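Local coordinates for protein membrane-anchored mycosin mycp1 (Mycobacterium thermoresistibile, PDB 4HVL) that is a subtilisin-like serine protease of the mycosin family, serving as an essential component of the ESX-1 type VII secretion system, at residues I166-I179 / A199-A213. Numbering follows the deposited sequence.
Sequences IVHAANLGAQVINI and AVNYAVHVKNAVVIA. With ZN (zinc ion), chain C; ZN (zinc ion), chain E.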
loop_
_atom_site.group_PDB
_atom_site.type_symbol
_atom_site.label_atom_id
_atom_site.label_comp_id
_atom_site.label_asym_id
_atom_site.label_seq_id
_atom_site.Cartn_x
_atom_site.Cartn_y
_atom_site.Cartn_z
ATOM N N ILE A 166 11.502 -5.484 -0.403
ATOM C CA ILE A 166 11.222 -5.095 -1.785
ATOM C C ILE A 166 12.110 -5.930 -2.718
ATOM O O ILE A 166 11.617 -6.463 -3.719
ATOM C CB ILE A 166 11.412 -3.570 -2.001
ATOM C CG1 ILE A 166 10.350 -2.787 -1.223
ATOM C CG2 ILE A 166 11.291 -3.205 -3.463
ATOM C CD1 ILE A 166 10.697 -1.330 -0.971
ATOM N N VAL A 167 13.399 -6.085 -2.363
ATOM C CA VAL A 167 14.306 -6.950 -3.138
ATOM C C VAL A 167 13.727 -8.370 -3.212
ATOM O O VAL A 167 13.573 -8.959 -4.309
ATOM C CB VAL A 167 15.754 -6.964 -2.563
ATOM C CG1 VAL A 167 16.618 -8.017 -3.238
ATOM C CG2 VAL A 167 16.412 -5.602 -2.761
ATOM N N HIS A 168 13.412 -8.920 -2.042
ATOM C CA HIS A 168 12.855 -10.253 -1.956
ATOM C C HIS A 168 11.530 -10.396 -2.756
ATOM O O HIS A 168 11.357 -11.362 -3.504
ATOM C CB HIS A 168 12.686 -10.625 -0.494
ATOM C CG HIS A 168 12.055 -11.959 -0.259
ATOM N ND1 HIS A 168 12.720 -13.145 -0.447
ATOM C CD2 HIS A 168 10.824 -12.289 0.198
ATOM C CE1 HIS A 168 11.925 -14.157 -0.132
ATOM N NE2 HIS A 168 10.766 -13.661 0.266
ATOM N N ALA A 169 10.621 -9.420 -2.626
ATOM C CA ALA A 169 9.365 -9.438 -3.382
ATOM C C ALA A 169 9.617 -9.547 -4.876
ATOM O O ALA A 169 8.955 -10.313 -5.587
ATOM C CB ALA A 169 8.524 -8.211 -3.064
ATOM N N ALA A 170 10.550 -8.737 -5.360
ATOM C CA ALA A 170 10.930 -8.728 -6.780
ATOM C C ALA A 170 11.479 -10.085 -7.203
ATOM O O ALA A 170 11.099 -10.619 -8.253
ATOM C CB ALA A 170 11.958 -7.647 -7.029
ATOM N N ASN A 171 12.351 -10.651 -6.359
ATOM C CA ASN A 171 12.928 -11.980 -6.608
ATOM C C ASN A 171 11.910 -13.124 -6.659
ATOM O O ASN A 171 12.147 -14.145 -7.317
ATOM C CB ASN A 171 14.043 -12.285 -5.596
ATOM C CG ASN A 171 15.300 -11.438 -5.841
ATOM O OD1 ASN A 171 15.428 -10.788 -6.874
ATOM N ND2 ASN A 171 16.241 -11.461 -4.892
ATOM N N LEU A 172 10.795 -12.948 -5.950
ATOM C CA LEU A 172 9.671 -13.903 -5.979
ATOM C C LEU A 172 8.951 -13.915 -7.319
ATOM O O LEU A 172 8.209 -14.842 -7.590
ATOM C CB LEU A 172 8.667 -13.588 -4.858
ATOM C CG LEU A 172 9.211 -13.890 -3.449
ATOM C CD1 LEU A 172 8.318 -13.299 -2.370
ATOM C CD2 LEU A 172 9.384 -15.400 -3.246
ATOM N N GLY A 173 9.158 -12.899 -8.152
ATOM C CA GLY A 173 8.581 -12.873 -9.505
ATOM C C GLY A 173 7.242 -12.146 -9.604
ATOM O O GLY A 173 6.486 -12.351 -10.544
ATOM N N ALA A 174 6.915 -11.311 -8.635
ATOM C CA ALA A 174 5.623 -10.590 -8.684
ATOM C C ALA A 174 5.683 -9.462 -9.720
ATOM O O ALA A 174 6.719 -8.805 -9.876
ATOM C CB ALA A 174 5.284 -10.058 -7.320
ATOM N N GLN A 175 4.599 -9.252 -10.464
ATOM C CA GLN A 175 4.594 -8.228 -11.507
ATOM C C GLN A 175 3.972 -6.931 -11.012
ATOM O O GLN A 175 4.085 -5.889 -11.677
ATOM C CB GLN A 175 3.869 -8.705 -12.756
ATOM C CG GLN A 175 4.487 -9.927 -13.397
ATOM C CD GLN A 175 3.862 -11.220 -12.933
ATOM O OE1 GLN A 175 2.789 -11.237 -12.349
ATOM N NE2 GLN A 175 4.562 -12.311 -13.157
ATOM N N VAL A 176 3.330 -7.016 -9.838
ATOM C CA VAL A 176 2.843 -5.864 -9.072
ATOM C C VAL A 176 3.247 -6.081 -7.623
ATOM O O VAL A 176 3.112 -7.199 -7.094
ATOM C CB VAL A 176 1.315 -5.734 -9.191
ATOM C CG1 VAL A 176 0.810 -4.464 -8.512
ATOM C CG2 VAL A 176 0.895 -5.774 -10.658
ATOM N N ILE A 177 3.795 -5.028 -7.002
ATOM C CA ILE A 177 4.156 -5.041 -5.592
ATOM C C ILE A 177 3.390 -3.935 -4.858
ATOM O O ILE A 177 3.621 -2.726 -5.080
ATOM C CB ILE A 177 5.673 -4.821 -5.387
ATOM C CG1 ILE A 177 6.464 -5.900 -6.137
ATOM C CG2 ILE A 177 6.019 -4.870 -3.904
ATOM C CD1 ILE A 177 7.959 -5.723 -6.119
ATOM N N ASN A 178 2.497 -4.341 -3.970
ATOM C CA ASN A 178 1.706 -3.412 -3.165
ATOM C C ASN A 178 2.399 -3.191 -1.837
ATOM O O ASN A 178 2.554 -4.137 -1.050
ATOM C CB ASN A 178 0.316 -4.005 -2.913
ATOM C CG ASN A 178 -0.603 -3.070 -2.151
ATOM O OD1 ASN A 178 -1.291 -2.221 -2.720
ATOM N ND2 ASN A 178 -0.654 -3.255 -0.867
ATOM N N ILE A 179 2.810 -1.949 -1.584
ATOM C CA ILE A 179 3.494 -1.609 -0.344
ATOM C C ILE A 179 2.557 -0.781 0.533
ATOM O O ILE A 179 2.251 0.368 0.226
ATOM C CB ILE A 179 4.799 -0.812 -0.608
ATOM C CG1 ILE A 179 5.690 -1.578 -1.592
ATOM C CG2 ILE A 179 5.523 -0.548 0.714
ATOM C CD1 ILE A 179 7.086 -1.002 -1.821
ATOM N N ALA A 199 16.277 -0.531 -3.834
ATOM C CA ALA A 199 15.387 -1.688 -3.933
ATOM C C ALA A 199 14.219 -1.389 -4.856
ATOM O O ALA A 199 13.854 -2.221 -5.671
ATOM C CB ALA A 199 14.883 -2.102 -2.568
ATOM N N VAL A 200 13.641 -0.196 -4.736
ATOM C CA VAL A 200 12.512 0.190 -5.579
ATOM C C VAL A 200 12.969 0.205 -7.025
ATOM O O VAL A 200 12.297 -0.353 -7.914
ATOM C CB VAL A 200 11.936 1.569 -5.156
ATOM C CG1 VAL A 200 10.874 2.030 -6.130
ATOM C CG2 VAL A 200 11.315 1.505 -3.753
ATOM N N ASN A 201 14.134 0.812 -7.267
ATOM C CA ASN A 201 14.729 0.844 -8.612
ATOM C C ASN A 201 14.940 -0.542 -9.209
ATOM O O ASN A 201 14.655 -0.749 -10.383
ATOM C CB ASN A 201 16.051 1.604 -8.586
ATOM C CG ASN A 201 16.663 1.776 -9.973
ATOM O OD1 ASN A 201 16.102 2.436 -10.828
ATOM N ND2 ASN A 201 17.830 1.190 -10.182
ATOM N N TYR A 202 15.471 -1.466 -8.408
ATOM C CA TYR A 202 15.704 -2.857 -8.818
ATOM C C TYR A 202 14.380 -3.538 -9.185
ATOM O O TYR A 202 14.277 -4.174 -10.239
ATOM C CB TYR A 202 16.406 -3.553 -7.657
ATOM C CG TYR A 202 16.656 -5.052 -7.693
ATOM C CD1 TYR A 202 17.847 -5.565 -8.174
ATOM C CD2 TYR A 202 15.733 -5.932 -7.145
ATOM C CE1 TYR A 202 18.097 -6.921 -8.145
ATOM C CE2 TYR A 202 15.961 -7.283 -7.110
ATOM C CZ TYR A 202 17.149 -7.778 -7.604
ATOM O OH TYR A 202 17.366 -9.118 -7.568
ATOM N N ALA A 203 13.363 -3.385 -8.341
ATOM C CA ALA A 203 12.052 -3.966 -8.630
ATOM C C ALA A 203 11.477 -3.463 -9.946
ATOM O O ALA A 203 10.980 -4.245 -10.764
ATOM C CB ALA A 203 11.064 -3.696 -7.494
ATOM N N VAL A 204 11.591 -2.162 -10.170
ATOM C CA VAL A 204 10.938 -1.517 -11.313
ATOM C C VAL A 204 11.756 -1.639 -12.594
ATOM O O VAL A 204 11.188 -1.917 -13.651
ATOM C CB VAL A 204 10.664 -0.033 -11.004
ATOM C CG1 VAL A 204 10.501 0.769 -12.254
ATOM C CG2 VAL A 204 9.446 0.087 -10.102
ATOM N N HIS A 205 13.068 -1.436 -12.510
ATOM C CA HIS A 205 13.904 -1.399 -13.708
ATOM C C HIS A 205 14.610 -2.719 -14.015
ATOM O O HIS A 205 14.937 -2.966 -15.167
ATOM C CB HIS A 205 14.907 -0.243 -13.655
ATOM C CG HIS A 205 14.266 1.090 -13.803
ATOM N ND1 HIS A 205 14.537 2.155 -12.970
ATOM C CD2 HIS A 205 13.297 1.514 -14.648
ATOM C CE1 HIS A 205 13.784 3.183 -13.316
ATOM N NE2 HIS A 205 13.026 2.814 -14.328
ATOM N N VAL A 206 14.816 -3.570 -13.016
ATOM C CA VAL A 206 15.545 -4.833 -13.242
ATOM C C VAL A 206 14.622 -6.055 -13.315
ATOM O O VAL A 206 14.890 -6.993 -14.074
ATOM C CB VAL A 206 16.631 -5.028 -12.179
ATOM C CG1 VAL A 206 17.398 -6.314 -12.404
ATOM C CG2 VAL A 206 17.568 -3.824 -12.181
ATOM N N LYS A 207 13.554 -6.059 -12.521
ATOM C CA LYS A 207 12.641 -7.206 -12.470
ATOM C C LYS A 207 11.243 -6.932 -13.056
ATOM O O LYS A 207 10.361 -7.771 -12.947
ATOM C CB LYS A 207 12.546 -7.738 -11.033
ATOM C CG LYS A 207 13.894 -8.057 -10.390
ATOM C CD LYS A 207 14.602 -9.264 -11.022
ATOM C CE LYS A 207 15.873 -9.602 -10.249
ATOM N NZ LYS A 207 16.789 -10.603 -10.871
ATOM N N ASN A 208 11.034 -5.791 -13.708
ATOM C CA ASN A 208 9.784 -5.569 -14.461
ATOM C C ASN A 208 8.510 -5.527 -13.593
ATOM O O ASN A 208 7.448 -6.023 -14.010
ATOM C CB ASN A 208 9.641 -6.645 -15.572
ATOM C CG ASN A 208 8.403 -6.446 -16.443
ATOM O OD1 ASN A 208 8.146 -5.338 -16.914
ATOM N ND2 ASN A 208 7.622 -7.533 -16.662
ATOM N N ALA A 209 8.612 -4.953 -12.395
ATOM C CA ALA A 209 7.477 -4.903 -11.479
ATOM C C ALA A 209 6.950 -3.499 -11.305
ATOM O O ALA A 209 7.700 -2.523 -11.261
ATOM C CB ALA A 209 7.837 -5.488 -10.122
ATOM N N VAL A 210 5.639 -3.414 -11.210
ATOM C CA VAL A 210 4.964 -2.161 -10.926
ATOM C C VAL A 210 4.949 -2.064 -9.423
ATOM O O VAL A 210 4.552 -3.032 -8.783
ATOM C CB VAL A 210 3.513 -2.194 -11.409
ATOM C CG1 VAL A 210 2.699 -1.073 -10.751
ATOM C CG2 VAL A 210 3.471 -2.097 -12.923
ATOM N N VAL A 211 5.384 -0.935 -8.863
ATOM C CA VAL A 211 5.349 -0.751 -7.412
ATOM C C VAL A 211 4.342 0.313 -7.024
ATOM O O VAL A 211 4.425 1.417 -7.489
ATOM C CB VAL A 211 6.733 -0.377 -6.827
ATOM C CG1 VAL A 211 6.646 -0.305 -5.313
ATOM C CG2 VAL A 211 7.771 -1.422 -7.222
ATOM N N ILE A 212 3.415 -0.035 -6.144
ATOM C CA ILE A 212 2.375 0.877 -5.665
ATOM C C ILE A 212 2.597 1.097 -4.162
ATOM O O ILE A 212 2.825 0.142 -3.422
ATOM C CB ILE A 212 0.974 0.294 -5.877
ATOM C CG1 ILE A 212 0.731 -0.130 -7.332
ATOM C CG2 ILE A 212 -0.081 1.280 -5.432
ATOM C CD1 ILE A 212 0.869 0.952 -8.399
ATOM N N ALA A 213 2.541 2.350 -3.715
ATOM C CA ALA A 213 2.739 2.662 -2.301
ATOM C C ALA A 213 1.566 3.451 -1.708
ATOM O O ALA A 213 0.993 4.326 -2.361
ATOM C CB ALA A 213 4.027 3.452 -2.098
HETATM ZN ZN ZN C . 14.667 -13.654 -1.165
HETATM ZN ZN ZN E . 11.543 4.042 -15.197
HETATM O O HOH W 1 19.001 -10.082 -4.979
HETATM O O HOH W 2 8.982 -9.747 -11.907
HETATM O O HOH W 3 11.132 3.391 -17.291
HETATM O O HOH W 4 12.331 6.070 -14.562
#
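The phenol ring of Y202 meets N171 at its edge: OD1 lies in the ring plane and accepts a hydrogen bond from the Y202 hydroxyl, 2.7 Å from OH to OD1. The donor sits on a lone pair of the amide oxygen, while the amide plane is turned 73° against the ring. V167 CG1 and A170 CB approach the ring obliquely, both 4.0 Å from Y202 CE2. With CG anti to the backbone N (chi1 173°), Y202 reaches across to N171 on the neighbouring helix. A water joins N171 ND2 to the same hydroxyl, and D15 also takes a hydrogen bond from ND2; D15 in turn shares a zinc ion with H168, whose ring has L172 CG over one face. The H205 ring has V204 CG1 over one face; its NE2 binds another zinc ion, and its ND1 donates to N201 OD1, which lies in the ring plane.

Inward, the helices run nearly side by side, 18° apart with axes 8.8 Å from each other. Small residues permit this: A199 CB touches both I166 and V167, and A170 packs on A203. Below them I177 CD1 packs against A203 CB and A209 CB, 4.0 Å from each. Beta-branched I179 and V211 continue the apolar layer on that face of the sheet, CD1 to CG1 3.6 Å.

Strands 176-179 and 210-213 are paired in parallel by four alternating backbone N-H...O bonds. They are adjacent central strands of the seven-stranded parallel sheet of the subtilisin fold, joined through helix 194-206 in a beta-alpha-beta crossover. Helices 154-171 and 194-206 cover the I177 and I179 face, strand 65-70 flanks 176-179, and helices 311-328 and 334-343 pack on the V210 and I212 face.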